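PDB 5HGC: serpin from Taeniopygia guttata, which probably inhibits serine proteases, as serpins generally do, and in this crystal carries a steroid and an amino sugar in separate pockets. Local coordinates for residues 102-107 with 128-133; 166-171 with 316-321. One frame throughout, in Å; residues are numbered along the deposited sequence.

Interaction 1: 102-107 with 128-133; sequences AIFVTA and FTTDFN. Unlike the reference sequence in segment 102-107: Ala107 (reference Glu).
Phe104 and Phe128 are a bridge pair of two parallel strands, their side chains lying side by side on the same face of the sheet. Phe104 CG stands beside its backbone N (chi1 -61°), and Phe128 shares this torsion, which sets the two rings alongside with CE2 of Phe104 next to CD1 of Phe128. Along Phe104, CB meets Thr130 OG1 at 3.4 Å, and this oxygen stays near the ring plane, at the edge. CG and CD2 remain beside the same oxygen, CD2 also touching Phe128 CB at 3.6 Å; CE2 presses on Phe128 CD1 at 3.5 Å, and CZ follows it more loosely. The ring planes differ by 14°, but with centroids 5.0 Å apart the rings are slid past each other and barely overlap. Helix 135-149 packs on this face, Ile142 touching Phe104 and Tyr145 meeting Phe128 edge-to-face. Cut back to alanine, Phe104 would probably leave a gap under this helix and the Phe128 ring without its parallel neighbour.

The backbones are laced in parallel-sheet fashion: Val105 N reaches Phe128 O at 2.8 Å, nearly straight, and Val105 O receives Thr130 N at 2.7 Å. Phe128 N to Ile103 O and Ala107 N to Thr130 O extend the ladder. At the strand end, Thr106 OG1 turns out of the pairing, hydrogen-bonded to Ala108 N and a water. Phe132 turns back there, its CZ reaching Phe104 O at 3.4 Å edge-on while Thr130 CG2 sits over one ring face. The pairing closes the beta-alpha-beta unit of strand 100-106, helix 113-123 and strand 126-130, at the outer edge of serpin sheet A. Backbone bonds thus set the register, whereas the aromatic rings gain mainly apolar contact, with little face-to-face stacking.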
# COMPACT_ATOMS: atom_id res chain seq x y z
N ALA A 102 -8.64 5.17 -10.91
CA ALA A 102 -9.42 5.32 -12.14
C ALA A 102 -10.68 4.49 -12.03
O ALA A 102 -10.69 3.48 -11.31
CB ALA A 102 -8.63 4.98 -13.39
N ILE A 103 -11.75 4.98 -12.67
CA ILE A 103 -12.97 4.23 -12.89
C ILE A 103 -13.27 4.01 -14.35
O ILE A 103 -13.05 4.89 -15.17
CB ILE A 103 -14.20 4.75 -12.13
CG1 ILE A 103 -14.56 6.18 -12.53
CG2 ILE A 103 -13.94 4.66 -10.65
CD1 ILE A 103 -15.92 6.68 -12.04
N PHE A 104 -13.71 2.80 -14.66
CA PHE A 104 -14.13 2.43 -16.00
C PHE A 104 -15.61 2.06 -15.90
O PHE A 104 -15.96 1.07 -15.21
CB PHE A 104 -13.24 1.30 -16.52
CG PHE A 104 -11.81 1.70 -16.62
CD1 PHE A 104 -10.93 1.55 -15.48
CD2 PHE A 104 -11.30 2.27 -17.82
CE1 PHE A 104 -9.57 1.95 -15.59
CE2 PHE A 104 -9.95 2.65 -17.93
CZ PHE A 104 -9.09 2.49 -16.81
N VAL A 105 -16.47 2.91 -16.47
CA VAL A 105 -17.93 2.78 -16.25
C VAL A 105 -18.54 2.39 -17.59
O VAL A 105 -18.12 2.92 -18.66
CB VAL A 105 -18.60 4.08 -15.71
CG1 VAL A 105 -20.10 3.90 -15.38
CG2 VAL A 105 -17.90 4.54 -14.44
N THR A 106 -19.50 1.45 -17.56
CA THR A 106 -20.22 1.08 -18.78
C THR A 106 -20.79 2.30 -19.50
O THR A 106 -21.37 3.20 -18.86
CB THR A 106 -21.33 0.07 -18.51
OG1 THR A 106 -22.13 -0.03 -19.69
CG2 THR A 106 -22.22 0.48 -17.36
N ALA A 107 -20.57 2.34 -20.81
CA ALA A 107 -21.19 3.33 -21.68
C ALA A 107 -22.72 3.42 -21.51
O ALA A 107 -23.32 4.46 -21.75
CB ALA A 107 -20.79 3.07 -23.13
N PHE A 128 -13.49 6.83 -17.20
CA PHE A 128 -13.55 6.40 -18.64
C PHE A 128 -14.86 5.67 -18.93
O PHE A 128 -15.27 4.78 -18.15
CB PHE A 128 -12.41 5.47 -19.02
CG PHE A 128 -11.05 6.10 -18.83
CD1 PHE A 128 -10.42 6.11 -17.56
CD2 PHE A 128 -10.40 6.71 -19.91
CE1 PHE A 128 -9.19 6.72 -17.38
CE2 PHE A 128 -9.14 7.32 -19.73
CZ PHE A 128 -8.53 7.33 -18.47
N THR A 129 -15.52 6.09 -20.00
CA THR A 129 -16.69 5.38 -20.56
C THR A 129 -16.09 4.16 -21.24
O THR A 129 -15.12 4.25 -22.05
CB THR A 129 -17.39 6.20 -21.66
OG1 THR A 129 -17.46 7.57 -21.28
CG2 THR A 129 -18.77 5.73 -21.77
N THR A 130 -16.63 3.02 -20.91
CA THR A 130 -16.00 1.79 -21.37
C THR A 130 -17.07 0.87 -21.93
O THR A 130 -18.10 0.63 -21.28
CB THR A 130 -15.26 1.10 -20.22
OG1 THR A 130 -14.27 1.98 -19.71
CG2 THR A 130 -14.58 -0.18 -20.66
N ASP A 131 -16.80 0.37 -23.13
CA ASP A 131 -17.64 -0.65 -23.76
C ASP A 131 -17.16 -2.04 -23.35
O ASP A 131 -16.28 -2.62 -24.00
CB ASP A 131 -17.57 -0.49 -25.28
CG ASP A 131 -18.66 -1.30 -26.02
OD1 ASP A 131 -19.49 -2.03 -25.40
OD2 ASP A 131 -18.66 -1.19 -27.26
N PHE A 132 -17.72 -2.54 -22.25
CA PHE A 132 -17.38 -3.87 -21.74
C PHE A 132 -17.88 -5.07 -22.61
O PHE A 132 -17.48 -6.23 -22.38
CB PHE A 132 -17.89 -4.01 -20.31
CG PHE A 132 -17.17 -3.16 -19.31
CD1 PHE A 132 -15.85 -3.46 -18.91
CD2 PHE A 132 -17.82 -2.07 -18.71
CE1 PHE A 132 -15.21 -2.68 -17.93
CE2 PHE A 132 -17.17 -1.27 -17.75
CZ PHE A 132 -15.86 -1.58 -17.37
N ASN A 133 -18.76 -4.80 -23.60
CA ASN A 133 -19.15 -5.78 -24.60
C ASN A 133 -18.16 -5.87 -25.74
O ASN A 133 -18.49 -6.33 -26.84
CB ASN A 133 -20.53 -5.45 -25.16
CG ASN A 133 -21.64 -6.05 -24.35
OD1 ASN A 133 -22.37 -5.32 -23.69
ND2 ASN A 133 -21.76 -7.40 -24.36
O HOH W 1 -20.67 -1.70 -20.97

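Interaction 2: 166-171 with 316-321; sequences VMLLAS and KVVHKA
With chi1 at 174°, the His319 ring swings away from its backbone N, while Ser171 OG sits between its own N and carbonyl carbon (chi1 69°); together these torsions bring Ser171 OG to His319 ND1 at 2.8 Å. The hydroxyl meets the imidazole at its edge, in the ring plane, and either partner could donate. The far ring nitrogen, NE2, is bonded to Ser38 N, so both imidazole nitrogens have partners, and Ser41 adds a weak bond to Ser171 OG. The site matches the shutter region of serpins, where strands 167-176 and 316-325 and the start of helix 39-52 meet. The two central strands of sheet A pair directly here, as in the native fold before the reactive loop inserts between them. Leu169 N to Lys316 O (2.9 Å) and Ser171 N to Val318 O (3.0 Å) alternate with bonds from Val318 N to Leu169 O and from Lys320 N to Ser171 O. On the His319 face, Leu169 and Val317 point the same way, CD2 against CG2 at 4.0 Å, beneath helix 39-52. On the opposite face, Leu168 CD1 lies over both Lys316 O (3.6 Å) and Val318 CG2 (3.8 Å).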
# COMPACT_ATOMS: atom_id res chain seq x y z
N VAL A 166 -20.45 -3.37 -14.78
CA VAL A 166 -21.05 -2.06 -14.70
C VAL A 166 -19.91 -1.03 -14.50
O VAL A 166 -19.75 -0.11 -15.31
CB VAL A 166 -22.13 -2.08 -13.61
CG1 VAL A 166 -22.64 -0.69 -13.31
CG2 VAL A 166 -23.31 -2.94 -14.06
N MET A 167 -19.10 -1.23 -13.45
CA MET A 167 -17.97 -0.34 -13.10
C MET A 167 -16.79 -1.12 -12.53
O MET A 167 -16.95 -1.97 -11.64
CB MET A 167 -18.43 0.74 -12.12
CG MET A 167 -17.30 1.51 -11.48
SD MET A 167 -17.86 2.98 -10.62
CE MET A 167 -18.80 2.27 -9.28
N LEU A 168 -15.63 -0.86 -13.10
CA LEU A 168 -14.35 -1.27 -12.60
C LEU A 168 -13.68 -0.09 -11.84
O LEU A 168 -13.44 0.96 -12.41
CB LEU A 168 -13.47 -1.70 -13.79
CG LEU A 168 -12.01 -2.02 -13.43
CD1 LEU A 168 -11.92 -3.20 -12.47
CD2 LEU A 168 -11.14 -2.28 -14.64
N LEU A 169 -13.40 -0.26 -10.55
CA LEU A 169 -12.56 0.72 -9.81
C LEU A 169 -11.15 0.20 -9.82
O LEU A 169 -10.90 -0.88 -9.30
CB LEU A 169 -13.05 0.89 -8.37
CG LEU A 169 -12.27 1.81 -7.42
CD1 LEU A 169 -12.22 3.27 -7.85
CD2 LEU A 169 -12.95 1.69 -6.06
N ALA A 170 -10.25 0.94 -10.45
CA ALA A 170 -8.82 0.58 -10.45
C ALA A 170 -7.97 1.50 -9.48
O ALA A 170 -8.03 2.74 -9.61
CB ALA A 170 -8.26 0.65 -11.86
N SER A 171 -7.22 0.91 -8.52
CA SER A 171 -6.10 1.68 -7.92
C SER A 171 -4.78 0.98 -8.14
O SER A 171 -4.66 -0.25 -7.99
CB SER A 171 -6.29 2.08 -6.47
OG SER A 171 -6.23 0.91 -5.69
N LYS A 316 -16.21 -4.69 -9.86
CA LYS A 316 -14.88 -5.22 -9.70
C LYS A 316 -14.04 -4.01 -9.24
O LYS A 316 -14.21 -2.90 -9.76
CB LYS A 316 -14.42 -5.73 -11.05
CG LYS A 316 -13.95 -7.17 -11.03
CD LYS A 316 -12.82 -7.43 -12.06
CE LYS A 316 -12.32 -8.89 -12.01
NZ LYS A 316 -11.03 -9.13 -12.70
N VAL A 317 -13.22 -4.21 -8.19
CA VAL A 317 -12.14 -3.28 -7.78
C VAL A 317 -10.87 -4.05 -7.78
O VAL A 317 -10.72 -5.00 -7.03
CB VAL A 317 -12.39 -2.56 -6.45
CG1 VAL A 317 -13.01 -3.46 -5.39
CG2 VAL A 317 -11.13 -1.86 -5.93
N VAL A 318 -9.98 -3.67 -8.70
CA VAL A 318 -8.62 -4.21 -8.80
C VAL A 318 -7.63 -3.24 -8.20
O VAL A 318 -7.65 -2.05 -8.55
CB VAL A 318 -8.23 -4.52 -10.24
CG1 VAL A 318 -6.89 -5.26 -10.26
CG2 VAL A 318 -9.29 -5.44 -10.83
N HIS A 319 -6.79 -3.74 -7.29
CA HIS A 319 -5.67 -2.99 -6.73
C HIS A 319 -4.34 -3.61 -7.11
O HIS A 319 -4.16 -4.80 -6.91
CB HIS A 319 -5.77 -2.92 -5.23
CG HIS A 319 -4.58 -2.28 -4.60
ND1 HIS A 319 -4.33 -0.92 -4.68
CD2 HIS A 319 -3.55 -2.81 -3.90
CE1 HIS A 319 -3.20 -0.65 -4.05
NE2 HIS A 319 -2.71 -1.78 -3.56
N LYS A 320 -3.41 -2.85 -7.69
CA LYS A 320 -2.08 -3.40 -7.97
C LYS A 320 -0.99 -2.47 -7.42
O LYS A 320 -0.96 -1.27 -7.76
CB LYS A 320 -1.87 -3.70 -9.47
CG LYS A 320 -0.66 -4.58 -9.82
CD LYS A 320 -0.73 -5.02 -11.28
CE LYS A 320 0.21 -6.19 -11.65
NZ LYS A 320 1.59 -5.87 -12.16
N ALA A 321 -0.14 -3.01 -6.55
CA ALA A 321 0.99 -2.25 -6.00
C ALA A 321 2.28 -2.89 -6.45
O ALA A 321 2.39 -4.09 -6.54
CB ALA A 321 0.95 -2.17 -4.48

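Overall arrangement
Interactions 1 and 2 are two parallel strand pairings of serpin sheet A, joined by the antiparallel pairing between them, with centres about 12 Å apart. Strand 100-106 pairs with 126-130 on one side and with strand 167-176 on the other, which in turn runs alongside 316-325. Backbone hydrogen bonds join strand 100-106 to 167-176, among them probable ones from Ala170 N to Ala102 O at 2.7 Å and from Thr106 N to Val166 O at 2.8 Å. Ile103 CG2 packs on Leu169 CD1 at 3.6 Å, tying the two contacts on one face. None of the four segments lines either ligand pocket; the bound amino sugar lies about 14 Å from the side chain of Ile103.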